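Local coordinates for uncharacterized protein (PDB 4OBI) that is of unknown function but binds a zinc ion through a soluble NusG domain II-like beta domain of a probably membrane-tethered protein, at residues A[14-19]-A[24-29]; A[56-61]-A[80-85]; A[69-72]-A[78-81]. All coordinates share one frame; numbering follows the deposited sequence. Where two conformers were deposited one is given.

Contact 1 of 3, residues A[14-19]-A[24-29]; sequences AVLKVD and KVFDLK
The ring of Phe26 meets Leu16 at its edge, near the ring plane, where CE2 lies 3.9 Å from CB of Leu16; the two side chains cross obliquely. Over one face sits CG of Lys24, from the ring's own strand, 3.4 Å above the plane and offset toward the rim; the rest of the lysine chain leads away. Phe26 CG stands anti to the carbonyl carbon (chi1 -53°), a turn that brings the CD2 and CE2 side of the ring back over the neighbouring strand. There CE2 also approaches Leu16 CD2, while Phe26 CD2 is 3.7 Å from Ala14 O.

Beneath these side chains the backbones pair closely. Ala14 and Phe26 form a hydrogen-bonded antiparallel pair with two short bonds, Ala14 N to Phe26 O and Phe26 N to Ala14 O, each 2.8 Å. Leu16 N reaches Lys24 O at 3.0 Å. Between them Val15 and Val25 make a non-hydrogen-bonded pair whose side chains lie on the other face of the sheet, while Ala14 O also receives the CA-H of Val25. Leu28 CD1 extends the apolar row past Ala14 CB, at 4.2 Å. Ile56 and Tyr35 continue the packing around Phe26. Strands 12-18 and 21-28 thus make a classic beta hairpin, with one face turned into the hydrophobic core between two antiparallel sheets.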
loop_
_atom_site.group_PDB
_atom_site.type_symbol
_atom_site.label_atom_id
_atom_site.label_comp_id
_atom_site.label_asym_id
_atom_site.label_seq_id
_atom_site.Cartn_x
_atom_site.Cartn_y
_atom_site.Cartn_z
ATOM N N ALA A 14 4.660 -1.367 6.762
ATOM C CA ALA A 14 3.426 -1.438 5.984
ATOM C C ALA A 14 3.256 -2.838 5.423
ATOM O O ALA A 14 4.194 -3.404 4.865
ATOM C CB ALA A 14 3.444 -0.425 4.851
ATOM N N VAL A 15 2.058 -3.389 5.574
ATOM C CA VAL A 15 1.748 -4.740 5.139
ATOM C C VAL A 15 0.788 -4.679 3.950
ATOM O O VAL A 15 -0.324 -4.155 4.058
ATOM C CB VAL A 15 1.088 -5.530 6.295
ATOM C CG1 VAL A 15 0.728 -6.948 5.866
ATOM C CG2 VAL A 15 2.002 -5.517 7.520
ATOM N N LEU A 16 1.227 -5.231 2.824
ATOM C CA LEU A 16 0.441 -5.277 1.602
ATOM C C LEU A 16 -0.144 -6.669 1.432
ATOM O O LEU A 16 0.590 -7.650 1.366
ATOM C CB LEU A 16 1.326 -4.933 0.399
ATOM C CG LEU A 16 0.724 -5.114 -0.998
ATOM C CD1 LEU A 16 -0.482 -4.214 -1.182
ATOM C CD2 LEU A 16 1.773 -4.835 -2.061
ATOM N N LYS A 17 -1.472 -6.736 1.368
ATOM C CA LYS A 17 -2.193 -7.987 1.263
ATOM C C LYS A 17 -3.083 -7.908 0.036
ATOM O O LYS A 17 -3.761 -6.893 -0.173
ATOM C CB LYS A 17 -3.052 -8.193 2.509
ATOM C CG LYS A 17 -3.893 -9.456 2.490
ATOM C CD LYS A 17 -4.508 -9.741 3.853
ATOM C CE LYS A 17 -5.615 -8.762 4.197
ATOM N NZ LYS A 17 -6.219 -9.060 5.531
ATOM N N VAL A 18 -3.051 -8.956 -0.785
ATOM C CA VAL A 18 -3.926 -9.055 -1.952
ATOM C C VAL A 18 -4.518 -10.456 -1.995
ATOM O O VAL A 18 -3.798 -11.443 -1.822
ATOM C CB VAL A 18 -3.179 -8.813 -3.282
ATOM C CG1 VAL A 18 -4.162 -8.788 -4.453
ATOM C CG2 VAL A 18 -2.383 -7.527 -3.220
ATOM N N ASP A 19 -5.826 -10.538 -2.222
ATOM C CA ASP A 19 -6.526 -11.812 -2.254
ATOM C C ASP A 19 -6.163 -12.656 -1.038
ATOM O O ASP A 19 -5.927 -13.868 -1.150
ATOM C CB ASP A 19 -6.213 -12.575 -3.548
ATOM C CG ASP A 19 -6.701 -11.845 -4.794
ATOM O OD1 ASP A 19 -7.745 -11.162 -4.720
ATOM O OD2 ASP A 19 -6.045 -11.970 -5.853
ATOM N N LYS A 24 3.948 -8.515 0.556
ATOM C CA LYS A 24 5.095 -7.646 0.804
ATOM C C LYS A 24 4.951 -6.939 2.164
ATOM O O LYS A 24 3.857 -6.540 2.544
ATOM C CB LYS A 24 5.183 -6.597 -0.316
ATOM C CG LYS A 24 6.568 -6.040 -0.583
ATOM C CD LYS A 24 7.436 -7.015 -1.358
ATOM C CE LYS A 24 8.663 -6.324 -1.936
ATOM N NZ LYS A 24 9.454 -5.591 -0.906
ATOM N N VAL A 25 6.058 -6.789 2.884
ATOM C CA VAL A 25 6.104 -5.935 4.066
ATOM C C VAL A 25 7.183 -4.885 3.810
ATOM O O VAL A 25 8.324 -5.241 3.527
ATOM C CB VAL A 25 6.428 -6.727 5.348
ATOM C CG1 VAL A 25 6.529 -5.792 6.552
ATOM C CG2 VAL A 25 5.371 -7.797 5.603
ATOM N N PHE A 26 6.802 -3.610 3.882
ATOM C CA PHE A 26 7.716 -2.493 3.624
ATOM C C PHE A 26 8.117 -1.843 4.943
ATOM O O PHE A 26 7.260 -1.477 5.752
ATOM C CB PHE A 26 7.052 -1.417 2.752
ATOM C CG PHE A 26 6.459 -1.925 1.461
ATOM C CD1 PHE A 26 7.213 -1.955 0.292
ATOM C CD2 PHE A 26 5.138 -2.329 1.400
ATOM C CE1 PHE A 26 6.669 -2.402 -0.901
ATOM C CE2 PHE A 26 4.587 -2.774 0.209
ATOM C CZ PHE A 26 5.349 -2.811 -0.941
ATOM N N ASP A 27 9.418 -1.677 5.143
ATOM C CA ASP A 27 9.907 -0.978 6.318
ATOM C C ASP A 27 9.687 0.514 6.101
ATOM O O ASP A 27 9.965 1.046 5.029
ATOM C CB ASP A 27 11.375 -1.304 6.570
ATOM C CG ASP A 27 11.584 -2.754 6.972
ATOM O OD1 ASP A 27 10.784 -3.267 7.788
ATOM O OD2 ASP A 27 12.542 -3.380 6.469
ATOM N N LEU A 28 9.135 1.180 7.107
ATOM C CA LEU A 28 8.848 2.604 7.006
ATOM C C LEU A 28 9.873 3.367 7.836
ATOM O O LEU A 28 9.701 3.538 9.035
ATOM C CB LEU A 28 7.418 2.895 7.472
ATOM C CG LEU A 28 6.299 2.298 6.608
ATOM C CD1 LEU A 28 4.932 2.702 7.156
ATOM C CD2 LEU A 28 6.431 2.709 5.149
ATOM N N LYS A 29 10.955 3.787 7.187
ATOM C CA LYS A 29 12.060 4.471 7.854
ATOM C C LYS A 29 12.073 5.950 7.472
ATOM O O LYS A 29 12.040 6.283 6.291
ATOM C CB LYS A 29 13.387 3.817 7.467
#

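Contact 2 of 3, residues A[56-61]-A[80-85]; sequences IRVKEA and TPIACL. With ZN (zinc ion), chain C.
Val58 and Ile82 meet through one methyl from each, CG2 to CG2 at 3.8 Å, with the two branched side chains set obliquely to each other. Both CB atoms point across the gap. Ile82 divides its contacts between its branches: CG2 takes Val58, whereas CG1, anti to the carbonyl carbon (chi1 -64°), carries CD1 toward the backbone of the facing strand. Ile82 CD1 lies 3.9 Å from both Arg57 CA and Ile56 O. The side chain of Arg57 leads the other way and forms a salt bridge with Glu50.

The strand axes stay 8.5 Å apart at 34°, a spacing bridged by side chains, as expected where edge strands of two different antiparallel sheets face each other across a buried core. Asp68, itself a zinc ligand, packs on Val58 together with Val69 and Ile91, and Ile74 touches Ile82.

Two residues beyond Ile82, Cys84 again directs its CB toward strand 55-61, and its SG, anti to the backbone N (chi1 -177°), binds the zinc ion at 2.3 Å. A water ligand sits 2.0 Å from the zinc, and Cys63 and Asp68 supply the other two protein ligands.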
loop_
_atom_site.group_PDB
_atom_site.type_symbol
_atom_site.label_atom_id
_atom_site.label_comp_id
_atom_site.label_asym_id
_atom_site.label_seq_id
_atom_site.Cartn_x
_atom_site.Cartn_y
_atom_site.Cartn_z
ATOM N N ILE A 56 3.542 5.711 2.944
ATOM C CA ILE A 56 3.207 4.828 1.850
ATOM C C ILE A 56 1.846 5.189 1.266
ATOM O O ILE A 56 0.951 5.632 1.985
ATOM C CB ILE A 56 3.230 3.353 2.317
ATOM C CG1 ILE A 56 3.073 2.404 1.127
ATOM C CG2 ILE A 56 2.174 3.090 3.379
ATOM C CD1 ILE A 56 3.427 0.965 1.445
ATOM N N ARG A 57 1.710 5.013 -0.043
ATOM C CA ARG A 57 0.424 5.215 -0.717
ATOM C C ARG A 57 0.299 4.333 -1.937
ATOM O O ARG A 57 1.266 3.703 -2.365
ATOM C CB ARG A 57 0.270 6.680 -1.139
ATOM C CG ARG A 57 1.219 7.133 -2.247
ATOM C CD ARG A 57 0.847 8.509 -2.786
ATOM N NE ARG A 57 1.807 8.987 -3.776
ATOM C CZ ARG A 57 1.785 10.202 -4.324
ATOM N NH1 ARG A 57 0.832 11.071 -4.002
ATOM N NH2 ARG A 57 2.725 10.553 -5.200
ATOM N N VAL A 58 -0.913 4.289 -2.481
ATOM C CA VAL A 58 -1.130 3.808 -3.837
ATOM C C VAL A 58 -1.091 5.041 -4.734
ATOM O O VAL A 58 -1.924 5.937 -4.604
ATOM C CB VAL A 58 -2.465 3.059 -3.983
ATOM C CG1 VAL A 58 -2.678 2.638 -5.433
ATOM C CG2 VAL A 58 -2.495 1.844 -3.059
ATOM N N LYS A 59 -0.085 5.100 -5.600
ATOM C CA LYS A 59 0.143 6.247 -6.479
ATOM C C LYS A 59 -0.789 6.250 -7.689
ATOM O O LYS A 59 -1.186 7.305 -8.187
ATOM C CB LYS A 59 1.594 6.239 -6.971
ATOM C CG LYS A 59 1.960 7.431 -7.834
ATOM C CD LYS A 59 3.443 7.451 -8.143
ATOM C CE LYS A 59 3.777 8.572 -9.106
ATOM N NZ LYS A 59 5.233 8.586 -9.393
ATOM N N GLU A 60 -1.119 5.057 -8.164
ATOM C CA GLU A 60 -1.796 4.886 -9.428
ATOM C C GLU A 60 -2.491 3.532 -9.405
ATOM O O GLU A 60 -1.998 2.593 -8.771
ATOM C CB GLU A 60 -0.762 4.959 -10.566
ATOM C CG GLU A 60 -1.323 4.870 -11.973
ATOM C CD GLU A 60 -0.234 4.853 -13.038
ATOM O OE1 GLU A 60 0.753 5.608 -12.903
ATOM O OE2 GLU A 60 -0.375 4.093 -14.022
ATOM N N ALA A 61 -3.632 3.432 -10.084
ATOM C CA ALA A 61 -4.377 2.173 -10.190
ATOM C C ALA A 61 -5.376 2.230 -11.342
ATOM O O ALA A 61 -5.621 3.306 -11.883
ATOM C CB ALA A 61 -5.103 1.881 -8.887
ATOM N N THR A 80 -6.891 4.253 9.258
ATOM C CA THR A 80 -7.719 3.387 8.413
ATOM C C THR A 80 -6.852 2.838 7.279
ATOM O O THR A 80 -6.167 3.610 6.603
ATOM C CB THR A 80 -8.919 4.155 7.820
ATOM O OG1 THR A 80 -9.678 4.759 8.876
ATOM C CG2 THR A 80 -9.825 3.213 7.038
ATOM N N PRO A 81 -6.849 1.505 7.085
ATOM C CA PRO A 81 -6.033 0.905 6.017
ATOM C C PRO A 81 -6.370 1.463 4.642
ATOM O O PRO A 81 -7.520 1.837 4.410
ATOM C CB PRO A 81 -6.415 -0.579 6.077
ATOM C CG PRO A 81 -6.868 -0.792 7.474
ATOM C CD PRO A 81 -7.530 0.481 7.898
ATOM N N ILE A 82 -5.381 1.545 3.753
ATOM C CA ILE A 82 -5.652 1.803 2.341
ATOM C C ILE A 82 -6.306 0.551 1.792
ATOM O O ILE A 82 -5.798 -0.552 1.974
ATOM C CB ILE A 82 -4.382 2.093 1.530
ATOM C CG1 ILE A 82 -3.728 3.388 2.021
ATOM C CG2 ILE A 82 -4.710 2.204 0.054
ATOM C CD1 ILE A 82 -2.266 3.543 1.632
ATOM N N ALA A 83 -7.446 0.729 1.148
ATOM C CA ALA A 83 -8.178 -0.394 0.609
ATOM C C ALA A 83 -8.569 -0.155 -0.846
ATOM O O ALA A 83 -9.169 0.878 -1.183
ATOM C CB ALA A 83 -9.408 -0.666 1.457
ATOM N N CYS A 84 -8.222 -1.121 -1.696
ATOM C CA CYS A 84 -8.776 -1.214 -3.035
ATOM C C CYS A 84 -9.691 -2.414 -3.061
ATOM O O CYS A 84 -9.270 -3.541 -3.343
ATOM C CB CYS A 84 -7.677 -1.346 -4.080
ATOM S SG CYS A 84 -8.318 -1.373 -5.766
ATOM N N LEU A 85 -10.952 -2.183 -2.740
ATOM C CA LEU A 85 -11.893 -3.283 -2.657
ATOM C C LEU A 85 -12.099 -4.039 -3.991
ATOM O O LEU A 85 -12.162 -5.265 -3.980
ATOM C CB LEU A 85 -13.221 -2.823 -2.052
ATOM C CG LEU A 85 -13.135 -2.243 -0.635
ATOM C CD1 LEU A 85 -14.514 -1.784 -0.181
ATOM C CD2 LEU A 85 -12.529 -3.243 0.339
HETATM ZN ZN ZN C . -8.887 0.811 -6.081
HETATM O O HOH W 1 -10.587 1.268 -5.177
#

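Contact 3 of 3, residues A[69-72]-A[78-81]; sequences VRRG and GETP
Arg71 reaches from helix 67-71 to the backbone of Thr80, and its NH2 donates a hydrogen bond of 2.8 Å to Thr80 O. This is the tight part of the contact. The acceptor is approached in its carbonyl plane, on a lone pair, although the oxygen is tilted 23° out of the guanidinium plane and the N-H...O angle is a bent 145°. The arginine chain starts with CG anti to the backbone N and bends at chi2 (85°), carrying the guanidinium edge across to the loop. Thr80 CB and Glu79 CB lie 3.9 Å and 4.0 Å from Arg71 NH2.

On the looser, wetter side the opposite charges stop short of a salt bridge, with Arg71 NH2 and Glu79 OE1 4.1 Å apart. A water molecule spans them, accepting from Arg71 NH2 at 3.2 Å and donating to Glu79 OE1 at 2.7 Å. The other carboxylate oxygen of Glu79, OE2, accepts hydrogen bonds from the backbone N atoms of Ser75 and Lys76, holding the acid against its own loop. The arginine bond closes the surface loop between the short helix that carries the zinc ligand Asp68 and strand 82-84 of this NusG domain II-like fold.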
loop_
_atom_site.group_PDB
_atom_site.type_symbol
_atom_site.label_atom_id
_atom_site.label_comp_id
_atom_site.label_asym_id
_atom_site.label_seq_id
_atom_site.Cartn_x
_atom_site.Cartn_y
_atom_site.Cartn_z
ATOM N N VAL A 69 -6.227 5.301 -4.454
ATOM C CA VAL A 69 -5.409 6.419 -4.935
ATOM C C VAL A 69 -5.812 7.737 -4.253
ATOM O O VAL A 69 -4.953 8.524 -3.817
ATOM C CB VAL A 69 -5.501 6.551 -6.477
ATOM C CG1 VAL A 69 -4.779 7.791 -6.977
ATOM C CG2 VAL A 69 -4.919 5.325 -7.151
ATOM N N ARG A 70 -7.116 7.979 -4.155
ATOM C CA ARG A 70 -7.612 9.248 -3.624
ATOM C C ARG A 70 -7.364 9.387 -2.115
ATOM O O ARG A 70 -7.252 10.500 -1.612
ATOM C CB ARG A 70 -9.094 9.411 -3.955
ATOM C CG ARG A 70 -9.347 9.589 -5.452
ATOM C CD ARG A 70 -10.705 9.049 -5.848
ATOM N NE ARG A 70 -11.769 9.755 -5.144
ATOM C CZ ARG A 70 -13.024 9.331 -5.054
ATOM N NH1 ARG A 70 -13.401 8.187 -5.622
ATOM N NH2 ARG A 70 -13.907 10.053 -4.382
ATOM N N ARG A 71 -7.265 8.254 -1.420
ATOM C CA ARG A 71 -6.934 8.203 0.013
ATOM C C ARG A 71 -5.558 8.806 0.332
ATOM O O ARG A 71 -5.387 9.436 1.372
ATOM C CB ARG A 71 -7.025 6.744 0.496
ATOM C CG ARG A 71 -6.542 6.478 1.921
ATOM C CD ARG A 71 -7.631 6.747 2.940
ATOM N NE ARG A 71 -7.230 6.280 4.266
ATOM C CZ ARG A 71 -6.462 6.961 5.113
ATOM N NH1 ARG A 71 -5.980 8.165 4.790
ATOM N NH2 ARG A 71 -6.176 6.435 6.301
ATOM N N GLY A 72 -4.586 8.626 -0.560
ATOM C CA GLY A 72 -3.257 9.187 -0.368
ATOM C C GLY A 72 -2.446 8.480 0.707
ATOM O O GLY A 72 -2.664 7.304 0.983
ATOM N N GLY A 78 -2.605 3.284 13.631
ATOM C CA GLY A 78 -4.039 3.459 13.868
ATOM C C GLY A 78 -4.852 3.905 12.665
ATOM O O GLY A 78 -6.086 3.902 12.716
ATOM N N GLU A 79 -4.186 4.322 11.588
ATOM C CA GLU A 79 -4.894 4.907 10.448
ATOM C C GLU A 79 -5.713 3.855 9.726
ATOM O O GLU A 79 -5.284 2.715 9.602
ATOM C CB GLU A 79 -3.924 5.540 9.462
ATOM C CG GLU A 79 -3.154 6.690 10.069
ATOM C CD GLU A 79 -2.457 7.545 9.040
ATOM O OE1 GLU A 79 -3.155 8.324 8.354
ATOM O OE2 GLU A 79 -1.208 7.474 8.963
ATOM N N THR A 80 -6.891 4.253 9.258
ATOM C CA THR A 80 -7.719 3.387 8.413
ATOM C C THR A 80 -6.852 2.838 7.279
ATOM O O THR A 80 -6.167 3.610 6.603
ATOM C CB THR A 80 -8.919 4.155 7.820
ATOM O OG1 THR A 80 -9.678 4.759 8.876
ATOM C CG2 THR A 80 -9.825 3.213 7.038
ATOM N N PRO A 81 -6.849 1.505 7.085
ATOM C CA PRO A 81 -6.033 0.905 6.017
ATOM C C PRO A 81 -6.370 1.463 4.642
ATOM O O PRO A 81 -7.520 1.837 4.410
ATOM C CB PRO A 81 -6.415 -0.579 6.077
ATOM C CG PRO A 81 -6.868 -0.792 7.474
ATOM C CD PRO A 81 -7.530 0.481 7.898
HETATM O O HOH W 2 -5.865 8.647 8.571
#

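From the N terminus, contact 1 closes first, a tight hairpin whose two strands form one side of the four-stranded sheet. The chain then builds the three-stranded sheet and enters contact 2, which spans a long excursion through Cys63 and helix 67-71 before strand 82-84 returns to face strand 55-61. Contact 3 falls within that excursion, closing the shorter loop from the helix to residues 78-81; the two end on shared residues, Thr80 and Pro81. Contact 1 precedes both and crosses neither, yet it touches contact 2 where Ile56 CD1 packs on Ala14 and Phe26. Val69 packs helix 67-71 on strand 55-61, so contacts 2 and 3 adjoin; contact 2 itself joins the two sheets.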